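Local coordinates for protein iodotyrosine deiodinase (Thermotoga neapolitana, PDB 6TYK) that catalyses the reductive dehalogenation of halotyrosines such as 3-iodo-L-tyrosine, using FMN as cofactor in a homodimer of the nitroreductase family, at residues Gln59-Cys64 / Phe94-Pro99; Thr70-Val75 / Glu81-Lys86. All coordinates share one frame; numbering follows the deposited sequence.

Contact 1 of 2, residues Gln59-Cys64 / Phe94-Pro99; sequences QIRRVC and FLKEAP
L95, on the short helix 94-97, pushes its side chain against one flank of the long helix 54-74, between R61 and C64. This is the tight part of the contact. The backbones come close here, with the CA atoms of R61 and L95 only 5.4 Å apart, and L95 CB sits 3.8 Å from R61 CB. Further along the leucine, CD1 lies over the helix backbone, 3.8 Å from C64 CB and just as near to R61 CA. With CG anti to its carbonyl carbon (chi1 -68°), L95 sends this methyl along the helix toward C64. Behind the pair, I161 of strand 156-165 touches both L95 and C64, and V146 of helix 143-149 adds to the cover on C64, so this end is buried against the sheet.

Toward solvent the packing loosens into long, charged chains. R61 leaves the helix with CG anti to the backbone N (chi1 178°), passes its CG by L95 CB, and bends at chi3 (52°) beside K96. There the two chains run side by side in the same direction, R61 NE 3.5 Å from K96 CB. The charged ends do not meet: R61 NH2 and K96 NZ stay 5.4 Å apart, like charges at the solvent side, K96 exposed and R61 partly so. R61 NE instead donates to a water 2.8 Å away, lying in the guanidinium plane at its edge, and that water reaches back to L95 O through a weak bond of 3.3 Å.

No direct hydrogen bond joins the two segments. The chemistry implies a seam closed by aliphatic carbon, with the arginine lending its methylenes to the packing and its N-H to a water bridge.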
loop_
_atom_site.group_PDB
_atom_site.type_symbol
_atom_site.label_atom_id
_atom_site.label_comp_id
_atom_site.label_asym_id
_atom_site.label_seq_id
_atom_site.Cartn_x
_atom_site.Cartn_y
_atom_site.Cartn_z
ATOM N N GLN A 59 1.464 -20.794 -18.836
ATOM C CA GLN A 59 0.715 -19.879 -19.691
ATOM C C GLN A 59 0.913 -18.443 -19.236
ATOM O O GLN A 59 1.148 -17.548 -20.051
ATOM C CB GLN A 59 -0.772 -20.232 -19.697
ATOM C CG GLN A 59 -1.097 -21.573 -20.329
ATOM C CD GLN A 59 -2.553 -21.952 -20.142
ATOM O OE1 GLN A 59 -3.093 -21.868 -19.040
ATOM N NE2 GLN A 59 -3.198 -22.366 -21.223
ATOM N N ILE A 60 0.834 -18.223 -17.927
ATOM C CA ILE A 60 1.028 -16.892 -17.377
ATOM C C ILE A 60 2.440 -16.412 -17.678
ATOM O O ILE A 60 2.634 -15.286 -18.127
ATOM C CB ILE A 60 0.745 -16.865 -15.866
ATOM C CG1 ILE A 60 -0.759 -17.056 -15.632
ATOM C CG2 ILE A 60 1.211 -15.548 -15.248
ATOM C CD1 ILE A 60 -1.147 -17.231 -14.184
ATOM N N ARG A 61 3.420 -17.281 -17.466
ATOM C CA ARG A 61 4.806 -16.925 -17.735
ATOM C C ARG A 61 4.997 -16.519 -19.178
ATOM O O ARG A 61 5.602 -15.494 -19.457
ATOM C CB ARG A 61 5.746 -18.083 -17.423
ATOM C CG ARG A 61 7.203 -17.765 -17.732
ATOM C CD ARG A 61 8.121 -18.810 -17.137
ATOM N NE ARG A 61 7.722 -20.158 -17.525
ATOM C CZ ARG A 61 7.981 -20.696 -18.708
ATOM N NH1 ARG A 61 8.640 -19.995 -19.623
ATOM N NH2 ARG A 61 7.581 -21.932 -18.971
ATOM N N ARG A 62 4.507 -17.334 -20.106
ATOM C CA ARG A 62 4.743 -17.047 -21.513
ATOM C C ARG A 62 4.042 -15.778 -21.989
ATOM O O ARG A 62 4.609 -15.016 -22.773
ATOM C CB ARG A 62 4.401 -18.260 -22.380
ATOM C CG ARG A 62 5.358 -19.417 -22.133
ATOM C CD ARG A 62 5.120 -20.576 -23.079
ATOM N NE ARG A 62 3.853 -21.222 -22.779
ATOM C CZ ARG A 62 3.699 -22.230 -21.923
ATOM N NH1 ARG A 62 4.744 -22.752 -21.289
ATOM N NH2 ARG A 62 2.491 -22.723 -21.709
ATOM N N VAL A 63 2.823 -15.542 -21.506
ATOM C CA VAL A 63 2.113 -14.317 -21.856
ATOM C C VAL A 63 2.862 -13.098 -21.305
ATOM O O VAL A 63 3.036 -12.086 -21.992
ATOM C CB VAL A 63 0.660 -14.355 -21.363
ATOM C CG1 VAL A 63 0.037 -12.978 -21.425
ATOM C CG2 VAL A 63 -0.126 -15.350 -22.196
ATOM N N CYS A 64 3.327 -13.207 -20.066
ATOM C CA CYS A 64 4.091 -12.122 -19.474
ATOM C C CYS A 64 5.405 -11.903 -20.204
ATOM O O CYS A 64 5.768 -10.771 -20.487
ATOM C CB CYS A 64 4.327 -12.373 -17.981
ATOM S SG CYS A 64 2.816 -12.188 -17.030
ATOM N N PHE A 94 11.105 -16.814 -12.567
ATOM C CA PHE A 94 10.424 -16.944 -11.278
ATOM C C PHE A 94 8.945 -17.281 -11.433
ATOM O O PHE A 94 8.332 -17.808 -10.512
ATOM C CB PHE A 94 10.609 -15.717 -10.376
ATOM C CG PHE A 94 10.235 -14.409 -11.012
ATOM C CD1 PHE A 94 8.912 -14.032 -11.148
ATOM C CD2 PHE A 94 11.216 -13.529 -11.421
ATOM C CE1 PHE A 94 8.577 -12.806 -11.709
ATOM C CE2 PHE A 94 10.887 -12.309 -11.988
ATOM C CZ PHE A 94 9.569 -11.944 -12.128
ATOM N N LEU A 95 8.381 -16.994 -12.600
ATOM C CA LEU A 95 6.974 -17.306 -12.839
ATOM C C LEU A 95 6.770 -18.808 -13.026
ATOM O O LEU A 95 5.640 -19.306 -12.941
ATOM C CB LEU A 95 6.449 -16.528 -14.048
ATOM C CG LEU A 95 6.348 -15.012 -13.846
ATOM C CD1 LEU A 95 5.908 -14.342 -15.138
ATOM C CD2 LEU A 95 5.401 -14.645 -12.701
ATOM N N LYS A 96 7.870 -19.519 -13.265
ATOM C CA LYS A 96 7.869 -20.978 -13.288
ATOM C C LYS A 96 8.376 -21.570 -11.975
ATOM O O LYS A 96 7.793 -22.528 -11.472
ATOM C CB LYS A 96 8.718 -21.500 -14.452
ATOM C CG LYS A 96 8.959 -23.009 -14.433
ATOM C CD LYS A 96 9.759 -23.448 -15.653
ATOM C CE LYS A 96 10.145 -24.918 -15.577
ATOM N NZ LYS A 96 8.959 -25.799 -15.396
ATOM N N GLU A 97 9.455 -21.010 -11.421
ATOM C CA GLU A 97 10.081 -21.598 -10.232
ATOM C C GLU A 97 9.262 -21.450 -8.953
ATOM O O GLU A 97 9.212 -22.366 -8.129
ATOM C CB GLU A 97 11.477 -21.016 -9.998
ATOM C CG GLU A 97 12.460 -21.239 -11.145
ATOM C CD GLU A 97 12.741 -22.710 -11.431
ATOM O OE1 GLU A 97 12.028 -23.308 -12.271
ATOM O OE2 GLU A 97 13.690 -23.264 -10.826
ATOM N N ALA A 98 8.627 -20.296 -8.776
ATOM C CA ALA A 98 7.860 -20.055 -7.562
ATOM C C ALA A 98 6.736 -21.079 -7.446
ATOM O O ALA A 98 6.005 -21.313 -8.404
ATOM C CB ALA A 98 7.306 -18.640 -7.564
ATOM N N PRO A 99 6.603 -21.696 -6.269
ATOM C CA PRO A 99 5.534 -22.680 -6.055
ATOM C C PRO A 99 4.147 -22.052 -6.067
ATOM O O PRO A 99 3.175 -22.734 -6.388
ATOM C CB PRO A 99 5.862 -23.267 -4.675
ATOM C CG PRO A 99 6.726 -22.242 -4.018
ATOM C CD PRO A 99 7.522 -21.614 -5.125
HETATM O O HOH W 1 5.866 -21.182 -15.668
#

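Contact 2 of 2, residues Thr70-Val75 / Glu81-Lys86; sequences TFYENV and EWLDEK. With IYR (3-iodo-tyrosine), chain D; FMN (flavin mononucleotide), chain C.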
loop_
_atom_site.group_PDB
_atom_site.type_symbol
_atom_site.label_atom_id
_atom_site.label_comp_id
_atom_site.label_asym_id
_atom_site.label_seq_id
_atom_site.Cartn_x
_atom_site.Cartn_y
_atom_site.Cartn_z
ATOM N N THR A 70 8.511 -7.303 -25.761
ATOM C CA THR A 70 8.139 -6.133 -26.540
ATOM C C THR A 70 8.478 -4.868 -25.755
ATOM O O THR A 70 9.004 -3.894 -26.301
ATOM C CB THR A 70 6.640 -6.164 -26.867
ATOM O OG1 THR A 70 6.354 -7.331 -27.650
ATOM C CG2 THR A 70 6.226 -4.928 -27.637
ATOM N N PHE A 71 8.183 -4.899 -24.460
ATOM C CA PHE A 71 8.499 -3.785 -23.576
ATOM C C PHE A 71 9.994 -3.467 -23.591
ATOM O O PHE A 71 10.388 -2.313 -23.753
ATOM C CB PHE A 71 8.018 -4.098 -22.156
ATOM C CG PHE A 71 8.568 -3.175 -21.103
ATOM C CD1 PHE A 71 8.006 -1.929 -20.886
ATOM C CD2 PHE A 71 9.639 -3.566 -20.318
ATOM C CE1 PHE A 71 8.514 -1.083 -19.914
ATOM C CE2 PHE A 71 10.141 -2.730 -19.341
ATOM C CZ PHE A 71 9.578 -1.488 -19.139
ATOM N N TYR A 72 10.830 -4.489 -23.438
ATOM C CA TYR A 72 12.278 -4.285 -23.428
ATOM C C TYR A 72 12.819 -3.762 -24.759
ATOM O O TYR A 72 13.821 -3.053 -24.791
ATOM C CB TYR A 72 13.007 -5.562 -22.987
ATOM C CG TYR A 72 13.110 -5.662 -21.485
ATOM C CD1 TYR A 72 12.093 -6.224 -20.734
ATOM C CD2 TYR A 72 14.209 -5.148 -20.820
ATOM C CE1 TYR A 72 12.183 -6.296 -19.363
ATOM C CE2 TYR A 72 14.309 -5.216 -19.456
ATOM C CZ TYR A 72 13.293 -5.789 -18.730
ATOM O OH TYR A 72 13.392 -5.851 -17.361
ATOM N N GLU A 73 12.138 -4.100 -25.848
ATOM C CA GLU A 73 12.515 -3.605 -27.171
ATOM C C GLU A 73 12.138 -2.138 -27.378
ATOM O O GLU A 73 12.702 -1.464 -28.241
ATOM C CB GLU A 73 11.870 -4.468 -28.260
ATOM C CG GLU A 73 12.359 -5.907 -28.269
ATOM C CD GLU A 73 11.531 -6.803 -29.172
ATOM O OE1 GLU A 73 10.496 -6.333 -29.691
ATOM O OE2 GLU A 73 11.915 -7.978 -29.359
ATOM N N ASN A 74 11.193 -1.644 -26.586
ATOM C CA ASN A 74 10.646 -0.304 -26.797
ATOM C C ASN A 74 10.902 0.689 -25.668
ATOM O O ASN A 74 10.864 1.902 -25.889
ATOM C CB ASN A 74 9.143 -0.388 -27.069
ATOM C CG ASN A 74 8.832 -1.053 -28.390
ATOM O OD1 ASN A 74 9.484 -0.785 -29.399
ATOM N ND2 ASN A 74 7.835 -1.928 -28.393
ATOM N N VAL A 75 11.159 0.187 -24.466
ATOM C CA VAL A 75 11.318 1.060 -23.308
ATOM C C VAL A 75 12.498 2.012 -23.491
ATOM O O VAL A 75 13.531 1.644 -24.047
ATOM C CB VAL A 75 11.475 0.265 -21.988
ATOM C CG1 VAL A 75 12.797 -0.483 -21.966
ATOM C CG2 VAL A 75 11.358 1.201 -20.783
ATOM N N GLU A 81 17.081 2.983 -18.373
ATOM C CA GLU A 81 18.419 3.184 -17.827
ATOM C C GLU A 81 18.618 2.315 -16.592
ATOM O O GLU A 81 19.658 1.687 -16.415
ATOM C CB GLU A 81 18.636 4.655 -17.477
ATOM N N TRP A 82 17.596 2.265 -15.743
ATOM C CA TRP A 82 17.664 1.502 -14.502
ATOM C C TRP A 82 17.687 -0.002 -14.780
ATOM O O TRP A 82 18.498 -0.727 -14.208
ATOM C CB TRP A 82 16.483 1.875 -13.604
ATOM C CG TRP A 82 16.508 1.266 -12.235
ATOM C CD1 TRP A 82 17.133 1.766 -11.131
ATOM C CD2 TRP A 82 15.827 0.078 -11.808
ATOM N NE1 TRP A 82 16.905 0.950 -10.049
ATOM C CE2 TRP A 82 16.104 -0.092 -10.436
ATOM C CE3 TRP A 82 15.024 -0.865 -12.456
ATOM C CZ2 TRP A 82 15.605 -1.165 -9.698
ATOM C CZ3 TRP A 82 14.521 -1.928 -11.719
ATOM C CH2 TRP A 82 14.817 -2.070 -10.356
ATOM N N LEU A 83 16.803 -0.468 -15.660
ATOM C CA LEU A 83 16.761 -1.883 -16.011
ATOM C C LEU A 83 18.060 -2.327 -16.653
ATOM O O LEU A 83 18.566 -3.415 -16.368
ATOM C CB LEU A 83 15.605 -2.176 -16.963
ATOM C CG LEU A 83 14.218 -1.950 -16.355
ATOM C CD1 LEU A 83 13.147 -1.973 -17.431
ATOM C CD2 LEU A 83 13.894 -2.976 -15.261
ATOM N N ASP A 84 18.610 -1.472 -17.507
ATOM C CA ASP A 84 19.840 -1.810 -18.200
ATOM C C ASP A 84 20.998 -1.930 -17.228
ATOM O O ASP A 84 21.777 -2.878 -17.300
ATOM C CB ASP A 84 20.175 -0.762 -19.253
ATOM C CG ASP A 84 19.313 -0.886 -20.487
ATOM O OD1 ASP A 84 18.622 -1.918 -20.623
ATOM O OD2 ASP A 84 19.333 0.046 -21.318
ATOM N N GLU A 85 21.106 -0.978 -16.309
ATOM C CA GLU A 85 22.230 -0.983 -15.380
ATOM C C GLU A 85 22.147 -2.193 -14.449
ATOM O O GLU A 85 23.168 -2.747 -14.051
ATOM C CB GLU A 85 22.299 0.326 -14.590
ATOM C CG GLU A 85 21.118 0.565 -13.673
ATOM C CD GLU A 85 21.202 1.892 -12.943
ATOM O OE1 GLU A 85 22.079 2.710 -13.295
ATOM O OE2 GLU A 85 20.393 2.115 -12.016
ATOM N N LYS A 86 20.927 -2.620 -14.134
ATOM C CA LYS A 86 20.721 -3.775 -13.261
ATOM C C LYS A 86 20.694 -5.087 -14.053
ATOM O O LYS A 86 20.548 -6.170 -13.481
ATOM C CB LYS A 86 19.423 -3.613 -12.458
ATOM C CG LYS A 86 19.371 -2.392 -11.536
ATOM C CD LYS A 86 19.934 -2.701 -10.163
ATOM C CE LYS A 86 19.632 -1.577 -9.175
ATOM N NZ LYS A 86 20.194 -0.272 -9.603
HETATM N N IYR D . 8.201 -5.503 -15.463
HETATM C CA IYR D . 9.525 -5.433 -16.026
HETATM C CB IYR D . 10.316 -4.141 -15.761
HETATM C CC IYR D . 10.400 -3.702 -14.340
HETATM C CD IYR D . 9.548 -2.694 -13.889
HETATM C CE IYR D . 9.594 -2.216 -12.579
HETATM I IE IYR D . 8.292 -0.783 -12.018
HETATM C CF IYR D . 10.540 -2.756 -11.702
HETATM O OF IYR D . 10.662 -2.345 -10.406
HETATM C CG IYR D . 11.405 -3.780 -12.130
HETATM C CH IYR D . 11.341 -4.234 -13.443
HETATM C C IYR D . 10.402 -6.585 -15.570
HETATM O O IYR D . 11.519 -6.902 -15.980
HETATM O OXT IYR D . 9.859 -7.345 -14.588
HETATM N N1 FMN C . 10.311 -6.043 -9.879
HETATM C C2 FMN C . 10.414 -6.708 -11.068
HETATM O O2 FMN C . 11.365 -7.446 -11.260
HETATM N N3 FMN C . 9.458 -6.563 -12.039
HETATM C C4 FMN C . 8.387 -5.734 -11.852
HETATM O O4 FMN C . 7.543 -5.622 -12.750
HETATM C C4A FMN C . 8.271 -5.058 -10.635
HETATM N N5 FMN C . 7.191 -4.234 -10.401
HETATM C C5A FMN C . 7.071 -3.584 -9.185
HETATM C C6 FMN C . 5.968 -2.772 -8.956
HETATM C C7 FMN C . 5.800 -2.117 -7.746
HETATM C C7M FMN C . 4.582 -1.251 -7.551
HETATM C C8 FMN C . 6.757 -2.273 -6.753
HETATM C C8M FMN C . 6.608 -1.573 -5.429
HETATM C C9 FMN C . 7.864 -3.086 -6.983
HETATM C C9A FMN C . 8.031 -3.749 -8.196
HETATM N N10 FMN C . 9.142 -4.555 -8.448
HETATM C C10 FMN C . 9.229 -5.234 -9.643
HETATM C "C1'" FMN C . 10.208 -4.751 -7.408
HETATM C "C2'" FMN C . 11.132 -3.514 -7.360
HETATM O "O2'" FMN C . 12.035 -3.489 -8.460
HETATM C "C3'" FMN C . 11.877 -3.500 -6.021
HETATM O "O3'" FMN C . 10.918 -3.310 -4.997
HETATM C "C4'" FMN C . 12.957 -2.421 -5.927
HETATM O "O4'" FMN C . 13.990 -2.698 -6.862
HETATM C "C5'" FMN C . 13.549 -2.367 -4.528
HETATM O "O5'" FMN C . 14.018 -3.651 -4.180
HETATM P P FMN C . 14.724 -3.919 -2.761
HETATM O O1P FMN C . 15.205 -5.364 -2.850
HETATM O O2P FMN C . 13.692 -3.800 -1.674
HETATM O O3P FMN C . 15.887 -2.954 -2.633
#
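L83 wedges its two methyls among F71, Y72 and the bound 3-iodo-tyrosine, and the apolar contacts between the two segments centre on it. CD1 meets the edge of the F71 ring, 3.6 Å from CE2, while the leucine crosses the Y72 side chain at about a right angle, its CD2 3.6 Å from Y72 OH. That same CD2 presses on the substrate ring, 3.4 Å from IYR CH. Among the aromatic groups, F71 CE2 lies over one face of the Y72 ring, offset toward its rim, and W82 CZ3 touches IYR CG at 3.6 Å.

The polar part, for these two segments, is one short hydrogen bond: Y72 OH donates at 2.6 Å to the carboxylate oxygen IYR O, which lies in the plane of the tyrosine ring. K92 and E68 of the same chain, and M41 N of the second subunit, also hydrogen-bond the substrate. A phenylalanine in place of Y72 would probably leave this carboxylate oxygen without its hydroxyl donor and L83 CD2 without its nearest partner on helix 54-74.

What results is consistent with the active-site lid of this family: L83 and W82 pack on the iodotyrosine ring and F71 on its CB, while the phenol binds the carboxylate.

How the contacts relate
Helix 54-74 serves both contacts: its first half packs on helix 94-97 in contact 1, its C-terminal end on helix 77-85 in contact 2. Their centres lie 20 Å apart and they do not touch. Contact 1 sits nearer the centre of the chain, about 13 Å away against 19 Å, and grades from a leucine buried against the sheet to charged chains in solvent. Contact 2 is farther out and aromatic. A buried leucine is central to each, but in contact 1 it packs protein on protein, whereas in contact 2 it also touches the substrate. A water, weakly held on one side, links the first pair; the substrate lies against both segments of the second.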